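Local structure of transcriptional regulator, ROK family (Vibrio cholerae O1 biovar eltor, 1Z05) at residues Tyr45-Leu59 and Arg96-Trp108. The protein probably binds DNA as a zinc-containing transcriptional regulator of the ROK family, related to Escherichia coli Mlc, and is linked to carbohydrate metabolism. Residues are numbered along the deposited sequence; the frame is centred on the assembly and turned at random.
Sequences YKLIDQKGPISRIDL and RPAVGLQTNNLGW
Leu-101 is the bump that fills the hollow between helix 45-51 and helix 56-59, in what has the look of a winged helix-turn-helix: strands 83-86 and 99-103 form the two-stranded wing, and the loop between the helices, Gly-52 to Ser-55, pairs with strand 99-103 through a single antiparallel bridge. In it Ile-54 and Leu-101 form a hydrogen-bonded pair: Leu-101 N gives to Ile-54 O at 2.9 Å, and Ile-54 N returns the bond to Leu-101 O. The two backbone segments come this close where both sides carry glycine: Gly-52 CA lies 3.4 Å from Leu-101 O, and Gly-100 CA sits 3.6 Å from Ile-54 O. Pro-53, entered through a cis peptide, also sends its CA hydrogen to Leu-101 O, while its ring lies alongside Gln-102, both pointing the same way.

With CG anti to its own carbonyl carbon (chi1 -66°), Leu-101 drives CD1 against Leu-59 CD1, 3.8 Å away, and beneath the centre of one face of the Arg-56 guanidinium. Arg-56 continues to a salt bridge with Glu-85 on the neighbouring wing strand, and Thr-74 and Ile-78 of helix 67-79 close round Leu-101. From helix 45-51, which crosses the strand at about a right angle, Ile-48 presses CG2 on the strand backbone, 3.5 Å from Leu-101 O.

Two residues further along the strand, Thr-103 CG2 nestles between Asp-49 and the Tyr-45 ring, making an off-centre CH-pi contact 4.1 Å from the ring centroid. Asp-49 OD2 forms a salt bridge with Lys-414 and a hydrogen bond with Tyr-418, tying helix 35-51 to helix 407-418. Waters fill in the polar margin: one takes the Thr-103 N hydrogen and donates to Ile-48 O, and another donates both to Tyr-45 OH, at 2.6 Å, and to Asn-105 OD1.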
loop_
_atom_site.group_PDB
_atom_site.type_symbol
_atom_site.label_atom_id
_atom_site.label_comp_id
_atom_site.label_asym_id
_atom_site.label_seq_id
_atom_site.Cartn_x
_atom_site.Cartn_y
_atom_site.Cartn_z
ATOM N N TYR A 45 -17.607 13.973 -11.541
ATOM C CA TYR A 45 -17.836 14.942 -10.465
ATOM C C TYR A 45 -16.539 15.609 -9.984
ATOM O O TYR A 45 -16.509 16.828 -9.716
ATOM C CB TYR A 45 -18.549 14.251 -9.305
ATOM C CG TYR A 45 -18.841 15.168 -8.158
ATOM C CD1 TYR A 45 -20.023 15.921 -8.128
ATOM C CD2 TYR A 45 -17.939 15.300 -7.096
ATOM C CE1 TYR A 45 -20.303 16.779 -7.059
ATOM C CE2 TYR A 45 -18.210 16.166 -6.028
ATOM C CZ TYR A 45 -19.389 16.898 -6.020
ATOM O OH TYR A 45 -19.676 17.734 -4.964
ATOM N N LYS A 46 -15.475 14.814 -9.860
ATOM C CA LYS A 46 -14.151 15.347 -9.489
ATOM C C LYS A 46 -13.624 16.352 -10.520
ATOM O O LYS A 46 -13.075 17.397 -10.151
ATOM C CB LYS A 46 -13.141 14.215 -9.260
ATOM C CG LYS A 46 -11.785 14.695 -8.741
ATOM C CD LYS A 46 -10.787 13.553 -8.632
ATOM C CE LYS A 46 -9.433 14.039 -8.148
ATOM N NZ LYS A 46 -8.546 12.866 -7.897
ATOM N N LEU A 47 -13.794 16.042 -11.805
ATOM C CA LEU A 47 -13.424 16.989 -12.863
ATOM C C LEU A 47 -14.186 18.315 -12.747
ATOM O O LEU A 47 -13.589 19.393 -12.821
ATOM C CB LEU A 47 -13.633 16.369 -14.250
ATOM C CG LEU A 47 -12.544 15.409 -14.736
ATOM C CD1 LEU A 47 -12.978 14.715 -16.027
ATOM C CD2 LEU A 47 -11.205 16.122 -14.930
ATOM N N ILE A 48 -15.500 18.225 -12.549
ATOM C CA ILE A 48 -16.350 19.407 -12.379
ATOM C C ILE A 48 -15.961 20.215 -11.130
ATOM O O ILE A 48 -15.882 21.454 -11.172
ATOM C CB ILE A 48 -17.846 19.009 -12.324
ATOM C CG1 ILE A 48 -18.267 18.370 -13.644
ATOM C CG2 ILE A 48 -18.724 20.221 -12.058
ATOM C CD1 ILE A 48 -19.584 17.638 -13.589
ATOM N N ASP A 49 -15.701 19.511 -10.031
ATOM C CA ASP A 49 -15.330 20.151 -8.772
ATOM C C ASP A 49 -14.018 20.931 -8.914
ATOM O O ASP A 49 -13.901 22.072 -8.450
ATOM C CB ASP A 49 -15.230 19.101 -7.657
ATOM C CG ASP A 49 -15.211 19.712 -6.264
ATOM O OD1 ASP A 49 -15.811 20.789 -6.059
ATOM O OD2 ASP A 49 -14.595 19.105 -5.367
ATOM N N GLN A 50 -13.045 20.317 -9.574
ATOM C CA GLN A 50 -11.712 20.895 -9.683
ATOM C C GLN A 50 -11.516 21.817 -10.884
ATOM O O GLN A 50 -10.638 22.676 -10.862
ATOM C CB GLN A 50 -10.661 19.779 -9.683
ATOM C CG GLN A 50 -10.521 19.092 -8.330
ATOM C CD GLN A 50 -9.539 17.931 -8.327
ATOM O OE1 GLN A 50 -9.187 17.390 -9.380
ATOM N NE2 GLN A 50 -9.109 17.527 -7.130
ATOM N N LYS A 51 -12.329 21.649 -11.927
ATOM C CA LYS A 51 -12.114 22.374 -13.186
ATOM C C LYS A 51 -13.315 23.186 -13.678
ATOM O O LYS A 51 -13.185 23.937 -14.639
ATOM C CB LYS A 51 -11.671 21.410 -14.297
ATOM C CG LYS A 51 -10.241 20.930 -14.198
ATOM C CD LYS A 51 -9.940 19.951 -15.319
ATOM C CE LYS A 51 -8.552 19.340 -15.180
ATOM N NZ LYS A 51 -8.413 18.505 -13.940
ATOM N N GLY A 52 -14.476 23.036 -13.039
ATOM C CA GLY A 52 -15.678 23.789 -13.442
ATOM C C GLY A 52 -15.488 25.298 -13.301
ATOM O O GLY A 52 -14.677 25.732 -12.488
ATOM N N PRO A 53 -16.219 26.113 -14.094
ATOM C CA PRO A 53 -17.203 25.743 -15.111
ATOM C C PRO A 53 -16.549 25.018 -16.278
ATOM O O PRO A 53 -15.519 25.465 -16.795
ATOM C CB PRO A 53 -17.778 27.089 -15.568
ATOM C CG PRO A 53 -16.764 28.104 -15.176
ATOM C CD PRO A 53 -16.072 27.576 -13.968
ATOM N N ILE A 54 -17.143 23.898 -16.675
ATOM C CA ILE A 54 -16.556 23.038 -17.703
ATOM C C ILE A 54 -17.642 22.494 -18.625
ATOM O O ILE A 54 -18.714 22.110 -18.162
ATOM C CB ILE A 54 -15.712 21.884 -17.059
ATOM C CG1 ILE A 54 -14.994 21.054 -18.133
ATOM C CG2 ILE A 54 -16.577 21.007 -16.136
ATOM C CD1 ILE A 54 -13.978 20.043 -17.569
ATOM N N SER A 55 -17.359 22.462 -19.926
ATOM C CA SER A 55 -18.317 21.966 -20.908
ATOM C C SER A 55 -18.365 20.448 -20.929
ATOM O O SER A 55 -17.423 19.774 -20.497
ATOM C CB SER A 55 -17.978 22.480 -22.303
ATOM O OG SER A 55 -16.808 21.862 -22.805
ATOM N N ARG A 56 -19.463 19.912 -21.453
ATOM C CA ARG A 56 -19.613 18.472 -21.578
ATOM C C ARG A 56 -18.578 17.897 -22.538
ATOM O O ARG A 56 -18.070 16.795 -22.316
ATOM C CB ARG A 56 -21.030 18.116 -22.023
ATOM C CG ARG A 56 -22.041 18.139 -20.889
ATOM C CD ARG A 56 -23.432 17.803 -21.399
ATOM N NE ARG A 56 -24.427 17.871 -20.331
ATOM C CZ ARG A 56 -24.930 19.000 -19.837
ATOM N NH1 ARG A 56 -24.534 20.179 -20.305
ATOM N NH2 ARG A 56 -25.834 18.951 -18.868
ATOM N N ILE A 57 -18.262 18.638 -23.598
ATOM C CA ILE A 57 -17.233 18.194 -24.543
ATOM C C ILE A 57 -15.843 18.106 -23.871
ATOM O O ILE A 57 -15.130 17.120 -24.058
ATOM C CB ILE A 57 -17.260 18.986 -25.906
ATOM C CG1 ILE A 57 -16.423 18.281 -26.984
ATOM C CG2 ILE A 57 -16.833 20.438 -25.743
ATOM C CD1 ILE A 57 -17.017 16.972 -27.477
ATOM N N ASP A 58 -15.497 19.105 -23.057
ATOM C CA ASP A 58 -14.266 19.083 -22.250
ATOM C C ASP A 58 -14.232 17.936 -21.226
ATOM O O ASP A 58 -13.183 17.318 -21.009
ATOM C CB ASP A 58 -14.069 20.419 -21.527
ATOM C CG ASP A 58 -13.499 21.508 -22.430
ATOM O OD1 ASP A 58 -13.564 21.377 -23.673
ATOM O OD2 ASP A 58 -12.981 22.511 -21.886
ATOM N N LEU A 59 -15.374 17.658 -20.598
ATOM C CA LEU A 59 -15.493 16.510 -19.700
ATOM C C LEU A 59 -15.311 15.195 -20.452
ATOM O O LEU A 59 -14.665 14.273 -19.956
ATOM C CB LEU A 59 -16.844 16.511 -18.976
ATOM C CG LEU A 59 -17.063 17.490 -17.831
ATOM C CD1 LEU A 59 -18.560 17.494 -17.475
ATOM C CD2 LEU A 59 -16.193 17.150 -16.619
ATOM N N ARG A 96 -28.539 36.128 -19.756
ATOM C CA ARG A 96 -27.230 35.977 -19.111
ATOM C C ARG A 96 -26.384 34.907 -19.825
ATOM O O ARG A 96 -26.909 34.186 -20.669
ATOM C CB ARG A 96 -27.371 35.717 -17.603
ATOM C CG ARG A 96 -28.120 34.458 -17.193
ATOM C CD ARG A 96 -27.986 34.279 -15.686
ATOM N NE ARG A 96 -28.754 33.156 -15.157
ATOM C CZ ARG A 96 -29.982 33.261 -14.649
ATOM N NH1 ARG A 96 -30.600 34.436 -14.599
ATOM N NH2 ARG A 96 -30.594 32.185 -14.185
ATOM N N PRO A 97 -25.070 34.825 -19.523
ATOM C CA PRO A 97 -24.236 33.919 -20.322
ATOM C C PRO A 97 -24.496 32.447 -20.019
ATOM O O PRO A 97 -24.847 32.104 -18.893
ATOM C CB PRO A 97 -22.803 34.289 -19.904
ATOM C CG PRO A 97 -22.926 35.586 -19.121
ATOM C CD PRO A 97 -24.276 35.518 -18.492
ATOM N N ALA A 98 -24.334 31.594 -21.027
ATOM C CA ALA A 98 -24.320 30.147 -20.817
ATOM C C ALA A 98 -23.054 29.814 -20.034
ATOM O O ALA A 98 -21.969 30.334 -20.332
ATOM C CB ALA A 98 -24.342 29.407 -22.155
ATOM N N VAL A 99 -23.200 28.986 -19.008
ATOM C CA VAL A 99 -22.095 28.677 -18.104
ATOM C C VAL A 99 -22.008 27.172 -17.949
ATOM O O VAL A 99 -23.023 26.495 -17.772
ATOM C CB VAL A 99 -22.254 29.365 -16.707
ATOM C CG1 VAL A 99 -21.065 29.065 -15.798
ATOM C CG2 VAL A 99 -22.388 30.877 -16.847
ATOM N N GLY A 100 -20.784 26.658 -18.034
ATOM C CA GLY A 100 -20.517 25.231 -17.934
ATOM C C GLY A 100 -20.818 24.688 -16.555
ATOM O O GLY A 100 -21.143 25.440 -15.636
ATOM N N LEU A 101 -20.695 23.373 -16.416
ATOM C CA LEU A 101 -21.068 22.682 -15.184
ATOM C C LEU A 101 -20.141 23.000 -14.015
ATOM O O LEU A 101 -18.916 23.040 -14.171
ATOM C CB LEU A 101 -21.129 21.167 -15.419
ATOM C CG LEU A 101 -22.231 20.697 -16.376
ATOM C CD1 LEU A 101 -21.831 19.394 -17.053
ATOM C CD2 LEU A 101 -23.561 20.554 -15.664
ATOM N N GLN A 102 -20.750 23.247 -12.855
ATOM C CA GLN A 102 -20.032 23.479 -11.602
ATOM C C GLN A 102 -20.704 22.687 -10.488
ATOM O O GLN A 102 -21.892 22.364 -10.568
ATOM C CB GLN A 102 -20.054 24.955 -11.203
ATOM C CG GLN A 102 -19.488 25.921 -12.233
ATOM C CD GLN A 102 -19.571 27.365 -11.751
ATOM O OE1 GLN A 102 -20.509 28.083 -12.078
ATOM N NE2 GLN A 102 -18.602 27.778 -10.952
ATOM N N THR A 103 -19.952 22.385 -9.438
ATOM C CA THR A 103 -20.551 21.724 -8.288
ATOM C C THR A 103 -21.500 22.707 -7.598
ATOM O O THR A 103 -21.233 23.917 -7.530
ATOM C CB THR A 103 -19.497 21.208 -7.291
ATOM O OG1 THR A 103 -18.593 22.264 -6.972
ATOM C CG2 THR A 103 -18.721 20.069 -7.905
ATOM N N ASN A 104 -22.612 22.169 -7.111
ATOM C CA ASN A 104 -23.645 22.935 -6.449
ATOM C C ASN A 104 -23.632 22.604 -4.955
ATOM O O ASN A 104 -24.542 21.946 -4.453
ATOM C CB ASN A 104 -25.004 22.603 -7.080
ATOM C CG ASN A 104 -26.126 23.497 -6.579
ATOM O OD1 ASN A 104 -25.895 24.600 -6.073
ATOM N ND2 ASN A 104 -27.354 23.027 -6.735
ATOM N N ASN A 105 -22.586 23.054 -4.262
ATOM C CA ASN A 105 -22.358 22.715 -2.850
ATOM C C ASN A 105 -23.301 23.376 -1.859
ATOM O O ASN A 105 -23.546 22.833 -0.782
ATOM C CB ASN A 105 -20.910 23.032 -2.436
ATOM C CG ASN A 105 -19.912 21.966 -2.895
ATOM O OD1 ASN A 105 -20.293 20.906 -3.382
ATOM N ND2 ASN A 105 -18.630 22.254 -2.729
ATOM N N LEU A 106 -23.805 24.558 -2.211
ATOM C CA LEU A 106 -24.596 25.360 -1.289
ATOM C C LEU A 106 -25.927 24.680 -0.984
ATOM O O LEU A 106 -26.704 24.378 -1.894
ATOM C CB LEU A 106 -24.807 26.781 -1.842
ATOM C CG LEU A 106 -25.161 27.879 -0.838
ATOM C CD1 LEU A 106 -24.042 28.098 0.190
ATOM C CD2 LEU A 106 -25.488 29.191 -1.551
ATOM N N GLY A 107 -26.155 24.420 0.300
ATOM C CA GLY A 107 -27.329 23.692 0.759
ATOM C C GLY A 107 -27.005 22.285 1.216
ATOM O O GLY A 107 -27.747 21.699 2.013
ATOM N N TRP A 108 -25.901 21.738 0.710
ATOM C CA TRP A 108 -25.474 20.391 1.073
ATOM C C TRP A 108 -24.494 20.439 2.229
ATOM O O TRP A 108 -23.594 21.285 2.262
ATOM C CB TRP A 108 -24.771 19.704 -0.093
ATOM C CG TRP A 108 -25.608 19.491 -1.301
ATOM C CD1 TRP A 108 -25.481 20.124 -2.502
ATOM C CD2 TRP A 108 -26.662 18.539 -1.458
ATOM N NE1 TRP A 108 -26.400 19.638 -3.392
ATOM C CE2 TRP A 108 -27.140 18.661 -2.779
ATOM C CE3 TRP A 108 -27.249 17.590 -0.610
ATOM C CZ2 TRP A 108 -28.192 17.884 -3.274
ATOM C CZ3 TRP A 108 -28.302 16.813 -1.101
ATOM C CH2 TRP A 108 -28.763 16.971 -2.422
HETATM O O HOH W 1 -22.177 18.940 -5.015
HETATM O O HOH W 2 -18.015 19.151 -3.482
HETATM O O HOH W 3 -17.096 23.327 -9.888
HETATM O O HOH W 4 -15.901 23.656 -7.003
HETATM O O HOH W 5 -15.928 21.931 -3.572
HETATM O O HOH W 6 -16.673 26.378 -9.847
#